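Local coordinates for protein (hdlp (histone deacetylase-like protein)) (Aquifex aeolicus, PDB 1C3P) that probably acts as a zinc-dependent deacetylase of the histone deacetylase family and is linked to acetoin breakdown, at residues F34-E45 and R316-A326; K54-T62 and I144-Y153. All coordinates share one frame; numbering follows the deposited sequence.

Interaction 1 of 2, residues F34-E45 and R316-A326; sequences FKDAMNLIDEKE and REVPEKLNNKA. Unlike the reference sequence in segment 34-45: Lys35 (reference Leu).
Arg316 and Glu45 approach from opposite directions, with guanidinium and carboxylate planes only 21° apart, and form a salt bridge at the polar end of the contact. The bond from Arg316 NH2 to Glu45 OE2 is weak, 3.4 Å long and bent to 129°. Ser314 OG, next to the segment, supports both partners: it is hydrogen-bonded to Arg316 NE and more weakly to Glu45 OE2. A water donates to Asn39 O at 3.1 Å and weakly to Asp42 OD1; its contact with Arg316 NH1 is doubtful, because NH1 is modelled too close to the Leu40 backbone. Leu40 O is satisfied elsewhere, by Trp310 NE1 of helix 299-314.

The loop carrying these acceptors leaves helix 28-37 through a Schellman motif, in which Asn39 has positive phi and Leu40 N reaches back to Lys35 O at 2.8 Å. On the other segment, Leu322 O receives Lys327 NZ, whereas Asn323 N is buried without a partner in the model.

Next to this polar end the contact is apolar. Bends at chi2 and chi3 curl Met38 back so that SD lies 3.4 Å from Ala326 CB, while CE presses tightly on Pro319 CG at 3.4 Å. Met38 CG also sits over one face of the Phe34 ring, offset toward its rim. That ring presents its edge to Leu322, with CZ 3.5 Å from CD2, and Leu40 CD2 crosses Arg316 at CD, 3.4 Å away.

No direct backbone-to-backbone hydrogen bond joins the two segments. The clear polar links run through one arginine, with Ser314 and, weakly, Glu45 as partners. So long and bent an Arg316-Glu45 bond probably adds little directional hold, and packing of Met38, Phe34 and Leu40 probably carries most of the contact.

Interaction 2 of 2, residues K54-T62 and I144-Y153; sequences KEELLLFHT and INNPAVGIEY. Unlike the reference sequence in segment 144-153: Asn146 (reference Asp).
Phe60 lies flat on Ala148 where the loop after helix 54-57 packs against the start of helix 146-156, a helix of the alpha/beta fold shared by arginases and histone deacetylases. Asn145 is the N-cap of that helix: its OD1 accepts from Ala148 N at 2.9 Å, the donor standing 37° out of the carbonyl plane, and its ND2 is taken by Ala133 O.

Followed outward, Phe60 begins with CB, 4.1 Å from Val149 CG2. Its CG is anti to the backbone N (chi1 178°), which carries the ring across the first turn of the helix. There Ala148 CB sits over the ring centre in a CH-pi contact, 3.5 Å from the centroid and 9° off the normal. CG, CD1 and CE1 all face this methyl, CG being nearest of the three at 3.6 Å. On the other flank CE2 reaches Asn145 CB at 3.9 Å, and CD2 lies over the centre of one face of the His61 imidazole. CZ, at the tip, still has Ala148 CB within 4.0 Å. Ala178 of helix 173-179 also touches this side chain.

Beside this CH-pi contact, Val149 packs CG1 against Glu56 O, and Leu57 CD2 crosses Ile144 CG2 at about a right angle. One turn further along the helix, Leu59 runs alongside Tyr153 and meets the edge of its ring. Glu152, bent at chi2, lays its CG against Leu59 O, while its carboxylate pairs with Arg155.

The imidazole keeps one polar atom without a match: His61 ND1 is buried and has no partner in the model, its nearest neighbour across the contact being Ile144 CG2 at 3.9 Å.

In the fold
The two interactions lie far apart in one chain, their centres 33 Å from each other and their nearest atoms about 17 Å apart. Both segments of interaction 2 fall in sequence between those of interaction 1. Residues 34-45 lead directly into strand 46-48, an outermost strand of the parallel sheet, so interaction 1 packs at that margin and lies away from the metal site. Interaction 2 is closer to it: helix 146-156 precedes strand 162-166, after which come the zinc ligands Asp168 and His170. The Asn145 side chain is about 11 Å from that of Asp168 and 12 Å from that of His170, although no zinc is bound in this model.

Interaction 1 of 2, residues F34-E45 and R316-A326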
loop_
_atom_site.group_PDB
_atom_site.type_symbol
_atom_site.label_atom_id
_atom_site.label_comp_id
_atom_site.label_asym_id
_atom_site.label_seq_id
_atom_site.Cartn_x
_atom_site.Cartn_y
_atom_site.Cartn_z
ATOM N N PHE A 34 -4.626 -5.995 17.117
ATOM C CA PHE A 34 -5.451 -4.844 17.429
ATOM C C PHE A 34 -6.930 -5.131 17.153
ATOM O O PHE A 34 -7.797 -4.863 17.989
ATOM C CB PHE A 34 -4.995 -3.637 16.603
ATOM C CG PHE A 34 -5.666 -2.360 16.991
ATOM C CD1 PHE A 34 -5.317 -1.715 18.169
ATOM C CD2 PHE A 34 -6.674 -1.813 16.194
ATOM C CE1 PHE A 34 -5.966 -0.525 18.555
ATOM C CE2 PHE A 34 -7.327 -0.632 16.562
ATOM C CZ PHE A 34 -6.969 0.015 17.751
ATOM N N LYS A 35 -7.254 -5.692 15.993
ATOM C CA LYS A 35 -8.663 -5.946 15.772
ATOM C C LYS A 35 -9.199 -6.991 16.733
ATOM O O LYS A 35 -10.376 -6.968 17.070
ATOM C CB LYS A 35 -8.934 -6.347 14.337
ATOM C CG LYS A 35 -8.907 -5.152 13.399
ATOM C CD LYS A 35 -9.162 -5.577 11.984
ATOM C CE LYS A 35 -8.075 -6.503 11.506
ATOM N NZ LYS A 35 -7.966 -7.756 12.297
ATOM N N ASP A 36 -8.339 -7.897 17.178
ATOM C CA ASP A 36 -8.770 -8.919 18.120
ATOM C C ASP A 36 -9.021 -8.252 19.465
ATOM O O ASP A 36 -10.059 -8.480 20.094
ATOM C CB ASP A 36 -7.709 -10.015 18.260
ATOM C CG ASP A 36 -8.141 -11.133 19.208
ATOM O OD1 ASP A 36 -9.267 -11.654 19.055
ATOM O OD2 ASP A 36 -7.348 -11.498 20.093
ATOM N N ALA A 37 -8.079 -7.420 19.903
ATOM C CA ALA A 37 -8.229 -6.712 21.178
ATOM C C ALA A 37 -9.517 -5.871 21.191
ATOM O O ALA A 37 -10.169 -5.750 22.227
ATOM C CB ALA A 37 -6.989 -5.820 21.444
ATOM N N MET A 38 -9.886 -5.314 20.035
ATOM C CA MET A 38 -11.102 -4.482 19.883
ATOM C C MET A 38 -12.360 -5.324 19.607
ATOM O O MET A 38 -13.471 -4.780 19.472
ATOM C CB MET A 38 -10.925 -3.501 18.712
ATOM C CG MET A 38 -9.853 -2.452 18.903
ATOM S SD MET A 38 -10.418 -1.175 20.035
ATOM C CE MET A 38 -11.809 -0.534 19.093
ATOM N N ASN A 39 -12.171 -6.639 19.515
ATOM C CA ASN A 39 -13.236 -7.599 19.224
ATOM C C ASN A 39 -13.930 -7.232 17.925
ATOM O O ASN A 39 -15.166 -7.261 17.824
ATOM C CB ASN A 39 -14.249 -7.658 20.375
ATOM C CG ASN A 39 -13.595 -8.009 21.687
ATOM O OD1 ASN A 39 -12.853 -8.980 21.770
ATOM N ND2 ASN A 39 -13.863 -7.218 22.725
ATOM N N LEU A 40 -13.122 -6.874 16.928
ATOM C CA LEU A 40 -13.657 -6.488 15.626
ATOM C C LEU A 40 -13.394 -7.511 14.520
ATOM O O LEU A 40 -13.569 -7.218 13.339
ATOM C CB LEU A 40 -13.117 -5.119 15.204
ATOM C CG LEU A 40 -13.602 -3.938 16.053
ATOM C CD1 LEU A 40 -13.025 -2.643 15.506
ATOM C CD2 LEU A 40 -15.113 -3.873 16.024
ATOM N N ILE A 41 -13.000 -8.718 14.908
ATOM C CA ILE A 41 -12.757 -9.759 13.927
ATOM C C ILE A 41 -12.992 -11.169 14.494
ATOM O O ILE A 41 -12.673 -11.447 15.646
ATOM C CB ILE A 41 -11.313 -9.652 13.354
ATOM C CG1 ILE A 41 -11.147 -10.654 12.219
ATOM C CG2 ILE A 41 -10.282 -9.917 14.431
ATOM C CD1 ILE A 41 -12.109 -10.435 11.113
ATOM N N ASP A 42 -13.564 -12.049 13.674
ATOM C CA ASP A 42 -13.823 -13.429 14.090
ATOM C C ASP A 42 -12.964 -14.379 13.258
ATOM O O ASP A 42 -12.652 -14.082 12.111
ATOM C CB ASP A 42 -15.299 -13.778 13.897
ATOM C CG ASP A 42 -16.218 -12.839 14.649
ATOM O OD1 ASP A 42 -16.003 -12.663 15.867
ATOM O OD2 ASP A 42 -17.153 -12.284 14.025
ATOM N N GLU A 43 -12.610 -15.526 13.832
ATOM C CA GLU A 43 -11.775 -16.519 13.152
ATOM C C GLU A 43 -12.168 -16.879 11.734
ATOM O O GLU A 43 -11.308 -17.032 10.863
ATOM C CB GLU A 43 -11.721 -17.831 13.939
ATOM C CG GLU A 43 -10.915 -17.788 15.218
ATOM C CD GLU A 43 -10.751 -19.175 15.815
ATOM O OE1 GLU A 43 -10.207 -20.055 15.114
ATOM O OE2 GLU A 43 -11.164 -19.392 16.972
ATOM N N LYS A 44 -13.458 -17.035 11.493
ATOM C CA LYS A 44 -13.898 -17.428 10.168
ATOM C C LYS A 44 -13.787 -16.351 9.090
ATOM O O LYS A 44 -14.061 -16.609 7.922
ATOM C CB LYS A 44 -15.307 -18.008 10.276
ATOM C CG LYS A 44 -15.272 -19.264 11.167
ATOM C CD LYS A 44 -16.609 -19.947 11.377
ATOM C CE LYS A 44 -16.427 -21.184 12.254
ATOM N NZ LYS A 44 -17.707 -21.892 12.519
ATOM N N GLU A 45 -13.363 -15.154 9.489
ATOM C CA GLU A 45 -13.182 -14.039 8.553
ATOM C C GLU A 45 -11.705 -13.968 8.153
ATOM O O GLU A 45 -11.338 -13.297 7.184
ATOM C CB GLU A 45 -13.575 -12.703 9.211
ATOM C CG GLU A 45 -15.069 -12.514 9.464
ATOM C CD GLU A 45 -15.371 -11.257 10.267
ATOM O OE1 GLU A 45 -14.875 -11.143 11.408
ATOM O OE2 GLU A 45 -16.106 -10.386 9.764
ATOM N N ARG A 316 -19.457 -3.439 10.089
ATOM C CA ARG A 316 -19.724 -3.227 11.499
ATOM C C ARG A 316 -19.505 -1.776 11.893
ATOM O O ARG A 316 -18.709 -1.068 11.281
ATOM C CB ARG A 316 -18.861 -4.142 12.352
ATOM C CG ARG A 316 -17.398 -3.843 12.373
ATOM C CD ARG A 316 -16.740 -4.897 13.245
ATOM N NE ARG A 316 -16.795 -6.214 12.627
ATOM C CZ ARG A 316 -16.484 -7.346 13.250
ATOM N NH1 ARG A 316 -16.106 -7.307 14.515
ATOM N NH2 ARG A 316 -16.483 -8.503 12.596
ATOM N N GLU A 317 -20.229 -1.323 12.906
ATOM C CA GLU A 317 -20.083 0.054 13.344
ATOM C C GLU A 317 -18.712 0.263 13.936
ATOM O O GLU A 317 -18.123 -0.656 14.514
ATOM C CB GLU A 317 -21.170 0.427 14.357
ATOM C CG GLU A 317 -22.326 1.216 13.745
ATOM C CD GLU A 317 -22.985 0.510 12.570
ATOM O OE1 GLU A 317 -23.890 1.109 11.953
ATOM O OE2 GLU A 317 -22.605 -0.641 12.262
ATOM N N VAL A 318 -18.198 1.474 13.763
ATOM C CA VAL A 318 -16.886 1.826 14.274
ATOM C C VAL A 318 -17.038 2.331 15.694
ATOM O O VAL A 318 -17.732 3.311 15.923
ATOM C CB VAL A 318 -16.246 2.949 13.429
ATOM C CG1 VAL A 318 -14.859 3.252 13.949
ATOM C CG2 VAL A 318 -16.205 2.545 11.966
ATOM N N PRO A 319 -16.412 1.656 16.672
ATOM C CA PRO A 319 -16.541 2.135 18.052
ATOM C C PRO A 319 -15.918 3.525 18.124
ATOM O O PRO A 319 -14.960 3.813 17.406
ATOM C CB PRO A 319 -15.751 1.097 18.842
ATOM C CG PRO A 319 -14.697 0.677 17.848
ATOM C CD PRO A 319 -15.577 0.447 16.641
ATOM N N GLU A 320 -16.425 4.406 18.972
ATOM C CA GLU A 320 -15.800 5.715 18.981
ATOM C C GLU A 320 -14.531 5.734 19.812
ATOM O O GLU A 320 -13.670 6.582 19.615
ATOM C CB GLU A 320 -16.777 6.790 19.457
ATOM C CG GLU A 320 -17.305 6.611 20.853
ATOM C CD GLU A 320 -18.174 7.781 21.268
ATOM O OE1 GLU A 320 -17.646 8.911 21.359
ATOM O OE2 GLU A 320 -19.386 7.574 21.491
ATOM N N LYS A 321 -14.389 4.762 20.703
ATOM C CA LYS A 321 -13.230 4.699 21.585
ATOM C C LYS A 321 -12.488 3.368 21.502
ATOM O O LYS A 321 -13.047 2.368 21.054
ATOM C CB LYS A 321 -13.708 4.885 23.021
ATOM C CG LYS A 321 -14.666 3.764 23.447
ATOM C CD LYS A 321 -15.928 3.710 22.567
ATOM C CE LYS A 321 -16.725 2.435 22.789
ATOM N NZ LYS A 321 -17.117 2.267 24.219
ATOM N N LEU A 322 -11.227 3.365 21.931
ATOM C CA LEU A 322 -10.445 2.128 21.978
ATOM C C LEU A 322 -10.686 1.552 23.376
ATOM O O LEU A 322 -10.835 2.316 24.326
ATOM C CB LEU A 322 -8.952 2.399 21.819
ATOM C CG LEU A 322 -8.471 2.997 20.503
ATOM C CD1 LEU A 322 -6.949 2.877 20.480
ATOM C CD2 LEU A 322 -9.079 2.252 19.320
ATOM N N ASN A 323 -10.742 0.228 23.506
ATOM C CA ASN A 323 -10.961 -0.379 24.826
ATOM C C ASN A 323 -9.598 -0.495 25.495
ATOM O O ASN A 323 -8.584 -0.134 24.895
ATOM C CB ASN A 323 -11.574 -1.772 24.710
ATOM C CG ASN A 323 -10.548 -2.827 24.349
ATOM O OD1 ASN A 323 -9.887 -2.734 23.318
ATOM N ND2 ASN A 323 -10.403 -3.836 25.207
ATOM N N ASN A 324 -9.557 -1.009 26.723
ATOM C CA ASN A 324 -8.282 -1.119 27.430
ATOM C C ASN A 324 -7.264 -2.055 26.796
ATOM O O ASN A 324 -6.080 -1.724 26.698
ATOM C CB ASN A 324 -8.504 -1.524 28.888
ATOM C CG ASN A 324 -9.150 -0.431 29.693
ATOM O OD1 ASN A 324 -8.648 0.694 29.742
ATOM N ND2 ASN A 324 -10.264 -0.749 30.338
ATOM N N LYS A 325 -7.722 -3.222 26.371
ATOM C CA LYS A 325 -6.827 -4.184 25.756
ATOM C C LYS A 325 -6.122 -3.529 24.567
ATOM O O LYS A 325 -4.911 -3.669 24.393
ATOM C CB LYS A 325 -7.626 -5.406 25.309
ATOM C CG LYS A 325 -6.784 -6.542 24.780
ATOM C CD LYS A 325 -7.592 -7.827 24.741
ATOM C CE LYS A 325 -8.076 -8.196 26.141
ATOM N NZ LYS A 325 -8.813 -9.491 26.189
ATOM N N ALA A 326 -6.883 -2.797 23.766
ATOM C CA ALA A 326 -6.326 -2.117 22.588
ATOM C C ALA A 326 -5.314 -1.006 22.934
ATOM O O ALA A 326 -4.239 -0.919 22.325
ATOM C CB ALA A 326 -7.468 -1.552 21.750
HETATM O O HOH W 1 -16.625 -9.320 16.053
#

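Interaction 2 of 2, residues K54-T62 and I144-Y153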
loop_
_atom_site.group_PDB
_atom_site.type_symbol
_atom_site.label_atom_id
_atom_site.label_comp_id
_atom_site.label_asym_id
_atom_site.label_seq_id
_atom_site.Cartn_x
_atom_site.Cartn_y
_atom_site.Cartn_z
ATOM N N LYS A 54 6.970 -20.228 -6.512
ATOM C CA LYS A 54 7.994 -19.721 -7.425
ATOM C C LYS A 54 7.323 -19.297 -8.733
ATOM O O LYS A 54 7.665 -18.272 -9.334
ATOM C CB LYS A 54 9.028 -20.817 -7.711
ATOM C CG LYS A 54 10.183 -20.377 -8.591
ATOM C CD LYS A 54 11.071 -19.366 -7.897
ATOM C CE LYS A 54 11.921 -20.006 -6.801
ATOM N NZ LYS A 54 12.954 -20.935 -7.352
ATOM N N GLU A 55 6.357 -20.091 -9.165
ATOM C CA GLU A 55 5.647 -19.807 -10.408
ATOM C C GLU A 55 4.899 -18.482 -10.329
ATOM O O GLU A 55 4.923 -17.708 -11.274
ATOM C CB GLU A 55 4.689 -20.956 -10.726
ATOM C CG GLU A 55 3.894 -20.788 -12.002
ATOM C CD GLU A 55 3.202 -22.079 -12.428
ATOM O OE1 GLU A 55 2.430 -22.042 -13.413
ATOM O OE2 GLU A 55 3.440 -23.132 -11.787
ATOM N N GLU A 56 4.242 -18.218 -9.206
ATOM C CA GLU A 56 3.531 -16.959 -9.051
ATOM C C GLU A 56 4.529 -15.800 -9.043
ATOM O O GLU A 56 4.281 -14.749 -9.638
ATOM C CB GLU A 56 2.682 -16.994 -7.775
ATOM C CG GLU A 56 1.600 -18.088 -7.841
ATOM C CD GLU A 56 0.876 -18.271 -6.535
ATOM O OE1 GLU A 56 1.517 -18.009 -5.491
ATOM O OE2 GLU A 56 -0.309 -18.698 -6.550
ATOM N N LEU A 57 5.671 -15.989 -8.385
ATOM C CA LEU A 57 6.681 -14.935 -8.358
ATOM C C LEU A 57 7.213 -14.636 -9.756
ATOM O O LEU A 57 7.453 -13.477 -10.107
ATOM C CB LEU A 57 7.854 -15.315 -7.452
ATOM C CG LEU A 57 7.513 -15.381 -5.951
ATOM C CD1 LEU A 57 8.752 -15.804 -5.152
ATOM C CD2 LEU A 57 7.025 -13.993 -5.478
ATOM N N LEU A 58 7.408 -15.688 -10.546
ATOM C CA LEU A 58 7.939 -15.528 -11.891
ATOM C C LEU A 58 6.920 -14.984 -12.887
ATOM O O LEU A 58 7.236 -14.810 -14.066
ATOM C CB LEU A 58 8.545 -16.841 -12.381
ATOM C CG LEU A 58 9.701 -17.336 -11.499
ATOM C CD1 LEU A 58 10.189 -18.689 -12.002
ATOM C CD2 LEU A 58 10.822 -16.321 -11.466
ATOM N N LEU A 59 5.700 -14.724 -12.427
ATOM C CA LEU A 59 4.712 -14.085 -13.302
ATOM C C LEU A 59 5.242 -12.663 -13.587
ATOM O O LEU A 59 4.909 -12.049 -14.601
ATOM C CB LEU A 59 3.342 -13.975 -12.614
ATOM C CG LEU A 59 2.536 -15.256 -12.383
ATOM C CD1 LEU A 59 1.307 -14.966 -11.532
ATOM C CD2 LEU A 59 2.133 -15.852 -13.745
ATOM N N PHE A 60 6.053 -12.130 -12.669
ATOM C CA PHE A 60 6.621 -10.801 -12.855
ATOM C C PHE A 60 8.146 -10.722 -12.726
ATOM O O PHE A 60 8.827 -10.198 -13.608
ATOM C CB PHE A 60 6.000 -9.788 -11.884
ATOM C CG PHE A 60 6.598 -8.399 -11.995
ATOM C CD1 PHE A 60 6.520 -7.685 -13.187
ATOM C CD2 PHE A 60 7.249 -7.814 -10.909
ATOM C CE1 PHE A 60 7.082 -6.410 -13.305
ATOM C CE2 PHE A 60 7.816 -6.538 -11.013
ATOM C CZ PHE A 60 7.729 -5.835 -12.223
ATOM N N HIS A 61 8.685 -11.222 -11.620
ATOM C CA HIS A 61 10.127 -11.149 -11.401
ATOM C C HIS A 61 10.943 -12.165 -12.172
ATOM O O HIS A 61 10.431 -13.219 -12.550
ATOM C CB HIS A 61 10.426 -11.272 -9.905
ATOM C CG HIS A 61 9.980 -10.081 -9.123
ATOM N ND1 HIS A 61 8.825 -10.066 -8.372
ATOM C CD2 HIS A 61 10.519 -8.845 -9.013
ATOM C CE1 HIS A 61 8.673 -8.869 -7.829
ATOM N NE2 HIS A 61 9.687 -8.112 -8.203
ATOM N N THR A 62 12.210 -11.828 -12.429
ATOM C CA THR A 62 13.096 -12.744 -13.158
ATOM C C THR A 62 13.727 -13.744 -12.206
ATOM O O THR A 62 13.922 -13.466 -11.020
ATOM C CB THR A 62 14.206 -11.991 -13.915
ATOM O OG1 THR A 62 14.963 -11.179 -13.008
ATOM C CG2 THR A 62 13.598 -11.118 -14.985
ATOM N N ILE A 144 9.798 -7.618 -3.433
ATOM C CA ILE A 144 8.900 -8.292 -4.362
ATOM C C ILE A 144 7.712 -7.361 -4.583
ATOM O O ILE A 144 7.143 -6.839 -3.620
ATOM C CB ILE A 144 8.422 -9.622 -3.778
ATOM C CG1 ILE A 144 9.642 -10.509 -3.479
ATOM C CG2 ILE A 144 7.407 -10.278 -4.710
ATOM C CD1 ILE A 144 9.316 -11.898 -2.917
ATOM N N ASN A 145 7.342 -7.143 -5.843
ATOM C CA ASN A 145 6.229 -6.245 -6.155
ATOM C C ASN A 145 4.925 -7.067 -6.230
ATOM O O ASN A 145 4.577 -7.575 -7.297
ATOM C CB ASN A 145 6.508 -5.556 -7.499
ATOM C CG ASN A 145 5.617 -4.354 -7.731
ATOM O OD1 ASN A 145 4.398 -4.447 -7.637
ATOM N ND2 ASN A 145 6.227 -3.212 -8.017
ATOM N N ASN A 146 4.195 -7.207 -5.122
ATOM C CA ASN A 146 2.986 -8.041 -5.181
ATOM C C ASN A 146 1.922 -7.426 -6.089
ATOM O O ASN A 146 1.178 -8.147 -6.748
ATOM C CB ASN A 146 2.474 -8.371 -3.770
ATOM C CG ASN A 146 2.029 -7.157 -3.008
ATOM O OD1 ASN A 146 0.838 -6.888 -2.924
ATOM N ND2 ASN A 146 2.987 -6.396 -2.465
ATOM N N PRO A 147 1.813 -6.085 -6.129
ATOM C CA PRO A 147 0.791 -5.588 -7.060
ATOM C C PRO A 147 1.062 -6.069 -8.516
ATOM O O PRO A 147 0.127 -6.445 -9.243
ATOM C CB PRO A 147 0.921 -4.075 -6.930
ATOM C CG PRO A 147 1.288 -3.920 -5.445
ATOM C CD PRO A 147 2.416 -4.965 -5.378
ATOM N N ALA A 148 2.331 -6.071 -8.940
ATOM C CA ALA A 148 2.661 -6.498 -10.315
ATOM C C ALA A 148 2.461 -7.999 -10.490
ATOM O O ALA A 148 2.005 -8.448 -11.540
ATOM C CB ALA A 148 4.101 -6.106 -10.681
ATOM N N VAL A 149 2.798 -8.774 -9.469
ATOM C CA VAL A 149 2.585 -10.215 -9.514
ATOM C C VAL A 149 1.084 -10.426 -9.648
ATOM O O VAL A 149 0.626 -11.214 -10.487
ATOM C CB VAL A 149 3.088 -10.900 -8.228
ATOM C CG1 VAL A 149 2.602 -12.361 -8.145
ATOM C CG2 VAL A 149 4.602 -10.861 -8.198
ATOM N N GLY A 150 0.318 -9.702 -8.836
ATOM C CA GLY A 150 -1.130 -9.845 -8.871
ATOM C C GLY A 150 -1.778 -9.468 -10.191
ATOM O O GLY A 150 -2.700 -10.146 -10.667
ATOM N N ILE A 151 -1.318 -8.371 -10.780
ATOM C CA ILE A 151 -1.859 -7.917 -12.057
ATOM C C ILE A 151 -1.508 -8.915 -13.161
ATOM O O ILE A 151 -2.339 -9.199 -14.018
ATOM C CB ILE A 151 -1.340 -6.508 -12.385
ATOM C CG1 ILE A 151 -1.985 -5.496 -11.421
ATOM C CG2 ILE A 151 -1.627 -6.147 -13.858
ATOM C CD1 ILE A 151 -1.353 -4.111 -11.478
ATOM N N GLU A 152 -0.292 -9.454 -13.141
ATOM C CA GLU A 152 0.102 -10.432 -14.150
ATOM C C GLU A 152 -0.676 -11.713 -13.922
ATOM O O GLU A 152 -0.985 -12.451 -14.857
ATOM C CB GLU A 152 1.603 -10.708 -14.082
ATOM C CG GLU A 152 2.426 -9.550 -14.612
ATOM C CD GLU A 152 2.261 -9.352 -16.106
ATOM O OE1 GLU A 152 2.754 -8.333 -16.616
ATOM O OE2 GLU A 152 1.653 -10.216 -16.773
ATOM N N TYR A 153 -1.026 -11.970 -12.664
ATOM C CA TYR A 153 -1.814 -13.159 -12.353
ATOM C C TYR A 153 -3.162 -13.004 -13.075
ATOM O O TYR A 153 -3.666 -13.941 -13.704
ATOM C CB TYR A 153 -2.024 -13.257 -10.829
ATOM C CG TYR A 153 -2.959 -14.364 -10.401
ATOM C CD1 TYR A 153 -2.505 -15.672 -10.196
ATOM C CD2 TYR A 153 -4.312 -14.098 -10.217
ATOM C CE1 TYR A 153 -3.403 -16.688 -9.809
ATOM C CE2 TYR A 153 -5.200 -15.085 -9.838
ATOM C CZ TYR A 153 -4.756 -16.367 -9.631
ATOM O OH TYR A 153 -5.685 -17.300 -9.225
#